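Local coordinates for protein lectin 2 (Agrocybe aegerita, PDB 4TQJ) that recognises non-reducing terminal N-acetylglucosamine as a sugar-binding fungal lectin, at residues N3-D8 with Y119-R124; P12-G17 with M398-S403; P284-D289 with R340-L345. The protein carries 1 engineered substitution. One frame throughout, in Å; residues are numbered along the deposited sequence.

Overall arrangement
The three contacts sample the middle of a beta-propeller with seven blades of four strands, one of them extended inward by strand 4-5. Contact 1, the most buried, has its centre about 8 Å from that of the chain and sets strand 4-5 against the blade of 117-121; it is mostly apolar, with no hydrogen bond across. Contact 2, partly buried, joins the N-terminal loop to strand 395-399 and is the polar one, held by an amide and two waters. Contact 3, also partly buried, packs the inner strands of two neighbouring blades through side chains. Contacts 1 and 2 touch where Ile5 meets Pro12, and contacts 2 and 3 where Asp344 meets Gly17 and Phe341 meets Met398.

Contact 1 (N3-D8 with Y119-R124); sequences NVITQD and YLADIR
Ile5 and Tyr119 show how a strand inside a propeller is packed against the blade of 117-121 by side chains, without a hydrogen bond across. The close-packed end belongs to the two branches of Ile5. CG2 sits over the middle of one face of the Tyr119 ring, 3.6 Å from its centroid and only 11° off the normal, a clear CH-pi contact. It gets there because CG2 stands anti to the backbone N while CG1 lies beside that nitrogen (chi1 -68°), sending the longer branch along the neighbouring strand. There Ile5 CD1 presses on Ala121 CB at 3.5 Å, tighter than usual for two carbons, and lies 3.6 Å from Leu120 O.

The other end, among the partly exposed Thr6 and Gln7, is less buried and shares less surface. Thr6 O and Gln7 N approach the ring obliquely, and Gln7 CG comes to 3.2 Å from Tyr119 OH. Gln7 N also lies near this hydroxyl, but its angle is too poor for a hydrogen bond. Tyr119 OH and Gln7 OE1 instead both find their partners on Arg174 of strand 173-177, bonding to its O and N respectively. The chemistry is thus divided: strand 4-5 has its backbone bonding to 173-177, Ile5 with Leu176, while toward 117-121 the contact rests on van der Waals and CH-pi packing.

Contact 2 (P12-G17 with M398-S403); sequences PVASRG and MANLDS
Val13 and Ala14 bring the N-terminal loop alongside Asn400, whose amide is the centre of the contact. The approach begins at Pro12, whose carbonyl is linked to the backbone of Asn400 by one water: it donates to Pro12 O at 2.7 Å and accepts from Asn400 N at 2.8 Å. Val13 follows, straddling two residues. Its CG1, anti to the backbone N (chi1 176°), comes against Asn400 OD1 at 3.4 Å, while CG2 rests against Met398 O, with Met398 CB further off. The Val13 and Asn400 side chains cross at about a right angle.

Ala14 makes the direct bond. Its N-H points nearly straight at Asn400 OD1 (2.8 Å, 169°), arriving tilted some 31° out of the amide's carbonyl plane, and Ala14 CB lies 3.7 Å from the same oxygen. A second water connects Ala14 O to Asn400 ND2, accepting from the amide at 2.9 Å, and the amide is thus tied to the Ala14 backbone directly at OD1 and through water at ND2. Strand 395-399 completes a blade otherwise built from the N-terminal strands 20-25, 28-32 and 41-44, a closure used by many beta-propellers, in which a blade takes strands from both ends of the chain. The loop here crosses the end of that closing strand before entering the same blade.

Beyond Ala14 the side chains of Ser15 and Arg16 point away; the guanidinium of Arg16 bonds to Asn91 O of the second subunit. At Gly17 the backbone swings back within 4.4 Å of Asn400 ND2, measured from Gly17 C, while Gly17 N is given to the Asp344 carboxylate of the neighbouring blade.

Contact 3 (P284-D289 with R340-L345); sequences PRFIAD and RFVVDL
Pro284 puts CG over one face of the Arg340 guanidinium, 3.5 Å from Arg340 NH2 and set off toward the rim of the flat group, the two side chains crossing at about a right angle. The arginine reaches this place by a bend at chi3 (-74°), which turns the guanidinium across the proline; Arg340 NH1 is meanwhile held by Phe327 O, which should limit its freedom to rotate.

Phe286 is the next side chain on this face of the strand. Its ring receives Val342 CG2 over one face, 4.0 Å from the centroid and 23° off the normal, nearest to Phe286 CD2, while CZ at the far end of the ring comes to 3.5 Å from Arg340 O. With its CG1 anti to the backbone N (chi1 -175°), Val342 splits its branches between two partners: CG2 for the ring and CG1 for Ala288 CB at 3.6 Å.

No hydrogen bond crosses: the axes of the segments 285-288 and 340-343 approach to 7.7 Å, too far for strand pairing, and run in nearly the same direction. Both are inner strands of adjacent beta-propeller blades, pairing instead with 297-301 and 352-356; Phe301 of the former also packs on Arg340 and Val342, and on the far side Phe341 and Val343 meet Met398 of strand 395-399.

Contact 1 (N3-D8 with Y119-R124)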
loop_
_atom_site.group_PDB
_atom_site.type_symbol
_atom_site.label_atom_id
_atom_site.label_comp_id
_atom_site.label_asym_id
_atom_site.label_seq_id
_atom_site.Cartn_x
_atom_site.Cartn_y
_atom_site.Cartn_z
ATOM N N ASN A 3 -3.648 11.862 -14.591
ATOM C CA ASN A 3 -3.150 10.521 -14.914
ATOM C C ASN A 3 -2.911 10.418 -16.424
ATOM O O ASN A 3 -3.762 10.805 -17.211
ATOM C CB ASN A 3 -4.104 9.437 -14.419
ATOM C CG ASN A 3 -3.628 8.789 -13.121
ATOM O OD1 ASN A 3 -3.492 9.464 -12.090
ATOM N ND2 ASN A 3 -3.378 7.473 -13.164
ATOM N N VAL A 4 -1.739 9.940 -16.825
ATOM C CA VAL A 4 -1.340 9.987 -18.233
ATOM C C VAL A 4 -0.611 8.711 -18.678
ATOM O O VAL A 4 0.156 8.109 -17.921
ATOM C CB VAL A 4 -0.429 11.213 -18.514
ATOM C CG1 VAL A 4 0.299 11.050 -19.843
ATOM C CG2 VAL A 4 -1.232 12.522 -18.486
ATOM N N ILE A 5 -0.852 8.316 -19.920
ATOM C CA ILE A 5 -0.244 7.119 -20.477
ATOM C C ILE A 5 0.490 7.494 -21.752
ATOM O O ILE A 5 -0.128 8.012 -22.680
ATOM C CB ILE A 5 -1.324 6.081 -20.785
ATOM C CG1 ILE A 5 -1.928 5.584 -19.471
ATOM C CG2 ILE A 5 -0.760 4.922 -21.599
ATOM C CD1 ILE A 5 -3.107 4.689 -19.658
ATOM N N THR A 6 1.799 7.262 -21.782
ATOM C CA THR A 6 2.621 7.589 -22.952
ATOM C C THR A 6 3.263 6.322 -23.498
ATOM O O THR A 6 3.175 5.271 -22.880
ATOM C CB THR A 6 3.740 8.650 -22.646
ATOM O OG1 THR A 6 4.781 8.063 -21.856
ATOM C CG2 THR A 6 3.180 9.868 -21.932
ATOM N N GLN A 7 3.889 6.412 -24.668
ATOM C CA GLN A 7 4.604 5.272 -25.231
ATOM C C GLN A 7 5.783 4.863 -24.350
ATOM O O GLN A 7 6.014 3.678 -24.117
ATOM C CB GLN A 7 5.078 5.588 -26.655
ATOM C CG GLN A 7 3.928 5.939 -27.583
ATOM C CD GLN A 7 4.361 6.301 -28.977
ATOM O OE1 GLN A 7 3.682 7.072 -29.653
ATOM N NE2 GLN A 7 5.495 5.753 -29.421
ATOM N N ASP A 8 6.525 5.847 -23.854
ATOM C CA ASP A 8 7.691 5.562 -23.020
ATOM C C ASP A 8 7.276 5.123 -21.612
ATOM O O ASP A 8 7.928 4.294 -20.981
ATOM C CB ASP A 8 8.594 6.795 -22.935
ATOM C CG ASP A 8 9.335 7.063 -24.232
ATOM O OD1 ASP A 8 9.466 6.125 -25.047
ATOM O OD2 ASP A 8 9.786 8.208 -24.446
ATOM N N TYR A 119 -1.993 -0.558 -24.749
ATOM C CA TYR A 119 -2.046 0.055 -23.421
ATOM C C TYR A 119 -3.138 -0.592 -22.591
ATOM O O TYR A 119 -4.050 -1.223 -23.128
ATOM C CB TYR A 119 -2.416 1.531 -23.529
ATOM C CG TYR A 119 -1.419 2.441 -24.219
ATOM C CD1 TYR A 119 -0.052 2.283 -24.055
ATOM C CD2 TYR A 119 -1.864 3.492 -25.012
ATOM C CE1 TYR A 119 0.851 3.145 -24.691
ATOM C CE2 TYR A 119 -0.979 4.350 -25.635
ATOM C CZ TYR A 119 0.372 4.174 -25.481
ATOM O OH TYR A 119 1.244 5.050 -26.094
ATOM N N LEU A 120 -3.054 -0.406 -21.281
ATOM C CA LEU A 120 -4.123 -0.785 -20.361
ATOM C C LEU A 120 -4.582 0.457 -19.623
ATOM O O LEU A 120 -3.768 1.165 -19.035
ATOM C CB LEU A 120 -3.616 -1.813 -19.354
ATOM C CG LEU A 120 -3.173 -3.120 -20.003
ATOM C CD1 LEU A 120 -2.206 -3.895 -19.103
ATOM C CD2 LEU A 120 -4.385 -3.951 -20.399
ATOM N N ALA A 121 -5.884 0.720 -19.650
ATOM C CA ALA A 121 -6.410 1.962 -19.091
ATOM C C ALA A 121 -7.899 1.866 -18.756
ATOM O O ALA A 121 -8.671 1.250 -19.482
ATOM C CB ALA A 121 -6.164 3.117 -20.068
ATOM N N ASP A 122 -8.284 2.500 -17.657
ATOM C CA ASP A 122 -9.679 2.572 -17.232
ATOM C C ASP A 122 -10.387 3.693 -17.978
ATOM O O ASP A 122 -10.735 4.712 -17.398
ATOM C CB ASP A 122 -9.739 2.819 -15.728
ATOM C CG ASP A 122 -11.160 2.808 -15.179
ATOM O OD1 ASP A 122 -12.102 2.426 -15.909
ATOM O OD2 ASP A 122 -11.316 3.176 -13.997
ATOM N N ILE A 123 -10.586 3.502 -19.275
ATOM C CA ILE A 123 -11.148 4.554 -20.117
ATOM C C ILE A 123 -12.628 4.809 -19.845
ATOM O O ILE A 123 -13.172 5.828 -20.272
ATOM C CB ILE A 123 -10.933 4.251 -21.602
ATOM C CG1 ILE A 123 -11.304 2.812 -21.907
ATOM C CG2 ILE A 123 -9.464 4.455 -21.995
ATOM C CD1 ILE A 123 -10.888 2.394 -23.286
ATOM N N ARG A 124 -13.277 3.894 -19.131
ATOM C CA ARG A 124 -14.698 4.055 -18.799
ATOM C C ARG A 124 -14.926 4.471 -17.348
ATOM O O ARG A 124 -16.066 4.613 -16.903
ATOM C CB ARG A 124 -15.478 2.778 -19.131
ATOM C CG ARG A 124 -15.614 2.518 -20.636
ATOM C CD ARG A 124 -16.309 1.186 -20.942
ATOM N NE ARG A 124 -15.539 0.054 -20.440
ATOM C CZ ARG A 124 -16.018 -0.878 -19.619
ATOM N NH1 ARG A 124 -17.287 -0.833 -19.213
ATOM N NH2 ARG A 124 -15.227 -1.860 -19.208
#

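Contact 2 (P12-G17 with M398-S403)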
loop_
_atom_site.group_PDB
_atom_site.type_symbol
_atom_site.label_atom_id
_atom_site.label_comp_id
_atom_site.label_asym_id
_atom_site.label_seq_id
_atom_site.Cartn_x
_atom_site.Cartn_y
_atom_site.Cartn_z
ATOM N N PRO A 12 0.989 4.474 -15.578
ATOM C CA PRO A 12 0.910 5.667 -14.733
ATOM C C PRO A 12 1.391 5.331 -13.326
ATOM O O PRO A 12 1.116 4.242 -12.826
ATOM C CB PRO A 12 -0.591 5.990 -14.714
ATOM C CG PRO A 12 -1.160 5.266 -15.875
ATOM C CD PRO A 12 -0.346 4.007 -15.986
ATOM N N VAL A 13 2.136 6.249 -12.727
ATOM C CA VAL A 13 2.614 6.098 -11.372
ATOM C C VAL A 13 2.071 7.292 -10.599
ATOM O O VAL A 13 2.092 8.418 -11.092
ATOM C CB VAL A 13 4.149 6.092 -11.328
ATOM C CG1 VAL A 13 4.635 6.042 -9.895
ATOM C CG2 VAL A 13 4.710 4.917 -12.150
ATOM N N ALA A 14 1.564 7.052 -9.398
ATOM C CA ALA A 14 0.939 8.128 -8.634
ATOM C C ALA A 14 1.974 9.217 -8.316
ATOM O O ALA A 14 3.119 8.907 -7.973
ATOM C CB ALA A 14 0.337 7.575 -7.368
ATOM N N SER A 15 1.577 10.481 -8.457
ATOM C CA SER A 15 2.460 11.602 -8.155
ATOM C C SER A 15 2.759 11.705 -6.654
ATOM O O SER A 15 3.774 12.270 -6.243
ATOM C CB SER A 15 1.881 12.917 -8.694
ATOM O OG SER A 15 0.912 13.466 -7.816
ATOM N N ARG A 16 1.878 11.138 -5.840
ATOM C CA ARG A 16 2.085 11.101 -4.400
ATOM C C ARG A 16 1.880 9.660 -3.961
ATOM O O ARG A 16 0.770 9.144 -4.027
ATOM C CB ARG A 16 1.104 12.044 -3.696
ATOM C CG ARG A 16 1.360 12.215 -2.198
ATOM C CD ARG A 16 0.451 13.270 -1.551
ATOM N NE ARG A 16 0.551 13.174 -0.099
ATOM C CZ ARG A 16 1.238 14.009 0.670
ATOM N NH1 ARG A 16 1.859 15.051 0.128
ATOM N NH2 ARG A 16 1.296 13.806 1.985
ATOM N N GLY A 17 2.964 9.003 -3.556
ATOM C CA GLY A 17 2.906 7.616 -3.145
ATOM C C GLY A 17 4.267 6.951 -2.966
ATOM O O GLY A 17 5.318 7.603 -2.920
ATOM N N MET A 398 8.599 1.241 -12.777
ATOM C CA MET A 398 8.072 1.614 -11.473
ATOM C C MET A 398 6.547 1.540 -11.578
ATOM O O MET A 398 5.988 1.841 -12.630
ATOM C CB MET A 398 8.518 3.024 -11.072
ATOM C CG MET A 398 10.037 3.213 -11.032
ATOM S SD MET A 398 10.895 2.087 -9.899
ATOM C CE MET A 398 10.108 2.462 -8.333
ATOM N N ALA A 399 5.885 1.120 -10.499
ATOM C CA ALA A 399 4.424 1.052 -10.455
ATOM C C ALA A 399 3.942 1.042 -9.007
ATOM O O ALA A 399 4.671 0.631 -8.120
ATOM C CB ALA A 399 3.924 -0.190 -11.178
ATOM N N ASN A 400 2.723 1.514 -8.768
ATOM C CA ASN A 400 2.132 1.408 -7.439
ATOM C C ASN A 400 1.299 0.134 -7.364
ATOM O O ASN A 400 0.168 0.068 -7.851
ATOM C CB ASN A 400 1.291 2.639 -7.099
ATOM C CG ASN A 400 2.053 3.942 -7.319
ATOM O OD1 ASN A 400 2.035 4.504 -8.411
ATOM N ND2 ASN A 400 2.720 4.423 -6.280
ATOM N N LEU A 401 1.881 -0.897 -6.776
ATOM C CA LEU A 401 1.197 -2.174 -6.673
ATOM C C LEU A 401 -0.105 -2.038 -5.904
ATOM O O LEU A 401 -1.087 -2.691 -6.220
ATOM C CB LEU A 401 2.117 -3.194 -6.021
ATOM C CG LEU A 401 3.269 -3.499 -6.974
ATOM C CD1 LEU A 401 4.330 -4.329 -6.297
ATOM C CD2 LEU A 401 2.714 -4.215 -8.194
ATOM N N ASP A 402 -0.101 -1.170 -4.900
ATOM C CA ASP A 402 -1.308 -0.844 -4.155
ATOM C C ASP A 402 -1.840 0.531 -4.573
ATOM O O ASP A 402 -1.471 1.552 -3.997
ATOM C CB ASP A 402 -1.009 -0.879 -2.654
ATOM C CG ASP A 402 -0.829 -2.298 -2.127
ATOM O OD1 ASP A 402 -1.705 -3.154 -2.400
ATOM O OD2 ASP A 402 0.188 -2.560 -1.443
ATOM N N SER A 403 -2.700 0.559 -5.586
ATOM C CA SER A 403 -3.294 1.813 -6.041
ATOM C C SER A 403 -4.778 1.901 -5.679
ATOM O O SER A 403 -5.266 2.950 -5.245
ATOM C CB SER A 403 -3.121 1.976 -7.548
ATOM O OG SER A 403 -4.355 1.777 -8.220
HETATM O O HOH W 1 1.228 2.187 -11.086
HETATM O O HOH W 2 4.155 6.971 -6.214
#

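Contact 3 (P284-D289 with R340-L345)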
loop_
_atom_site.group_PDB
_atom_site.type_symbol
_atom_site.label_atom_id
_atom_site.label_comp_id
_atom_site.label_asym_id
_atom_site.label_seq_id
_atom_site.Cartn_x
_atom_site.Cartn_y
_atom_site.Cartn_z
ATOM N N PRO A 284 18.176 11.459 -20.985
ATOM C CA PRO A 284 16.740 11.296 -20.735
ATOM C C PRO A 284 16.095 12.494 -20.020
ATOM O O PRO A 284 16.640 13.054 -19.044
ATOM C CB PRO A 284 16.655 10.015 -19.887
ATOM C CG PRO A 284 18.057 9.623 -19.552
ATOM C CD PRO A 284 18.961 10.283 -20.566
ATOM N N ARG A 285 14.938 12.895 -20.536
ATOM C CA ARG A 285 14.163 13.987 -19.949
ATOM C C ARG A 285 12.779 13.517 -19.458
ATOM O O ARG A 285 12.217 12.561 -19.989
ATOM C CB ARG A 285 14.076 15.160 -20.919
ATOM C CG ARG A 285 15.338 16.074 -20.894
ATOM C CD ARG A 285 15.726 16.610 -22.276
ATOM N NE ARG A 285 16.135 15.540 -23.196
ATOM C CZ ARG A 285 16.299 15.708 -24.513
ATOM N NH1 ARG A 285 16.103 16.904 -25.072
ATOM N NH2 ARG A 285 16.652 14.685 -25.273
ATOM N N PHE A 286 12.253 14.173 -18.424
ATOM C CA PHE A 286 10.978 13.770 -17.820
ATOM C C PHE A 286 10.204 15.000 -17.353
ATOM O O PHE A 286 10.787 16.047 -17.061
ATOM C CB PHE A 286 11.186 12.885 -16.574
ATOM C CG PHE A 286 11.987 11.632 -16.811
ATOM C CD1 PHE A 286 11.360 10.398 -16.904
ATOM C CD2 PHE A 286 13.375 11.682 -16.894
ATOM C CE1 PHE A 286 12.107 9.226 -17.109
ATOM C CE2 PHE A 286 14.119 10.543 -17.099
ATOM C CZ PHE A 286 13.485 9.303 -17.206
ATOM N N ILE A 287 8.888 14.857 -17.271
ATOM C CA ILE A 287 8.067 15.819 -16.563
ATOM C C ILE A 287 7.574 15.074 -15.333
ATOM O O ILE A 287 7.044 13.969 -15.446
ATOM C CB ILE A 287 6.847 16.277 -17.383
ATOM C CG1 ILE A 287 7.279 16.846 -18.744
ATOM C CG2 ILE A 287 6.029 17.294 -16.578
ATOM C CD1 ILE A 287 8.358 17.921 -18.637
ATOM N N ALA A 288 7.775 15.655 -14.165
ATOM C CA ALA A 288 7.315 15.041 -12.922
ATOM C C ALA A 288 7.055 16.137 -11.907
ATOM O O ALA A 288 7.611 17.231 -12.027
ATOM C CB ALA A 288 8.356 14.065 -12.396
ATOM N N ASP A 289 6.210 15.862 -10.912
ATOM C CA ASP A 289 5.919 16.874 -9.898
ATOM C C ASP A 289 6.969 16.837 -8.802
ATOM O O ASP A 289 6.962 15.938 -7.959
ATOM C CB ASP A 289 4.516 16.690 -9.292
ATOM C CG ASP A 289 4.164 17.800 -8.310
ATOM O OD1 ASP A 289 5.012 18.688 -8.096
ATOM O OD2 ASP A 289 3.048 17.794 -7.759
ATOM N N ARG A 340 16.749 4.912 -15.563
ATOM C CA ARG A 340 16.491 5.980 -14.603
ATOM C C ARG A 340 15.009 6.352 -14.536
ATOM O O ARG A 340 14.300 6.289 -15.542
ATOM C CB ARG A 340 17.374 7.199 -14.890
ATOM C CG ARG A 340 18.843 6.974 -14.481
ATOM C CD ARG A 340 19.788 7.892 -15.241
ATOM N NE ARG A 340 19.953 7.446 -16.625
ATOM C CZ ARG A 340 20.717 8.064 -17.520
ATOM N NH1 ARG A 340 21.385 9.149 -17.177
ATOM N NH2 ARG A 340 20.812 7.598 -18.757
ATOM N N PHE A 341 14.559 6.714 -13.335
ATOM C CA PHE A 341 13.163 7.045 -13.093
ATOM C C PHE A 341 13.054 8.277 -12.212
ATOM O O PHE A 341 13.914 8.541 -11.361
ATOM C CB PHE A 341 12.424 5.888 -12.403
ATOM C CG PHE A 341 12.696 4.529 -13.003
ATOM C CD1 PHE A 341 11.809 3.963 -13.893
ATOM C CD2 PHE A 341 13.845 3.817 -12.663
ATOM C CE1 PHE A 341 12.055 2.696 -14.436
ATOM C CE2 PHE A 341 14.096 2.562 -13.206
ATOM C CZ PHE A 341 13.191 1.999 -14.086
ATOM N N VAL A 342 11.984 9.024 -12.421
ATOM C CA VAL A 342 11.664 10.175 -11.593
ATOM C C VAL A 342 10.249 9.953 -11.059
ATOM O O VAL A 342 9.264 10.159 -11.773
ATOM C CB VAL A 342 11.759 11.488 -12.386
ATOM C CG1 VAL A 342 11.546 12.684 -11.463
ATOM C CG2 VAL A 342 13.119 11.578 -13.127
ATOM N N VAL A 343 10.163 9.487 -9.814
ATOM C CA VAL A 343 8.894 9.082 -9.200
ATOM C C VAL A 343 8.928 9.294 -7.687
ATOM O O VAL A 343 9.982 9.263 -7.087
ATOM C CB VAL A 343 8.567 7.579 -9.466
ATOM C CG1 VAL A 343 8.277 7.311 -10.946
ATOM C CG2 VAL A 343 9.673 6.682 -8.953
ATOM N N ASP A 344 7.769 9.486 -7.073
ATOM C CA ASP A 344 7.701 9.620 -5.627
ATOM C C ASP A 344 7.892 8.242 -5.002
ATOM O O ASP A 344 7.148 7.301 -5.295
ATOM C CB ASP A 344 6.352 10.221 -5.206
ATOM C CG ASP A 344 6.327 10.660 -3.755
ATOM O OD1 ASP A 344 7.424 10.792 -3.161
ATOM O OD2 ASP A 344 5.205 10.879 -3.211
ATOM N N LEU A 345 8.912 8.125 -4.164
ATOM C CA LEU A 345 9.165 6.899 -3.418
ATOM C C LEU A 345 8.766 7.045 -1.953
ATOM O O LEU A 345 8.801 6.063 -1.196
ATOM C CB LEU A 345 10.644 6.540 -3.481
ATOM C CG LEU A 345 11.208 6.244 -4.858
ATOM C CD1 LEU A 345 12.752 6.179 -4.801
ATOM C CD2 LEU A 345 10.604 4.950 -5.366
#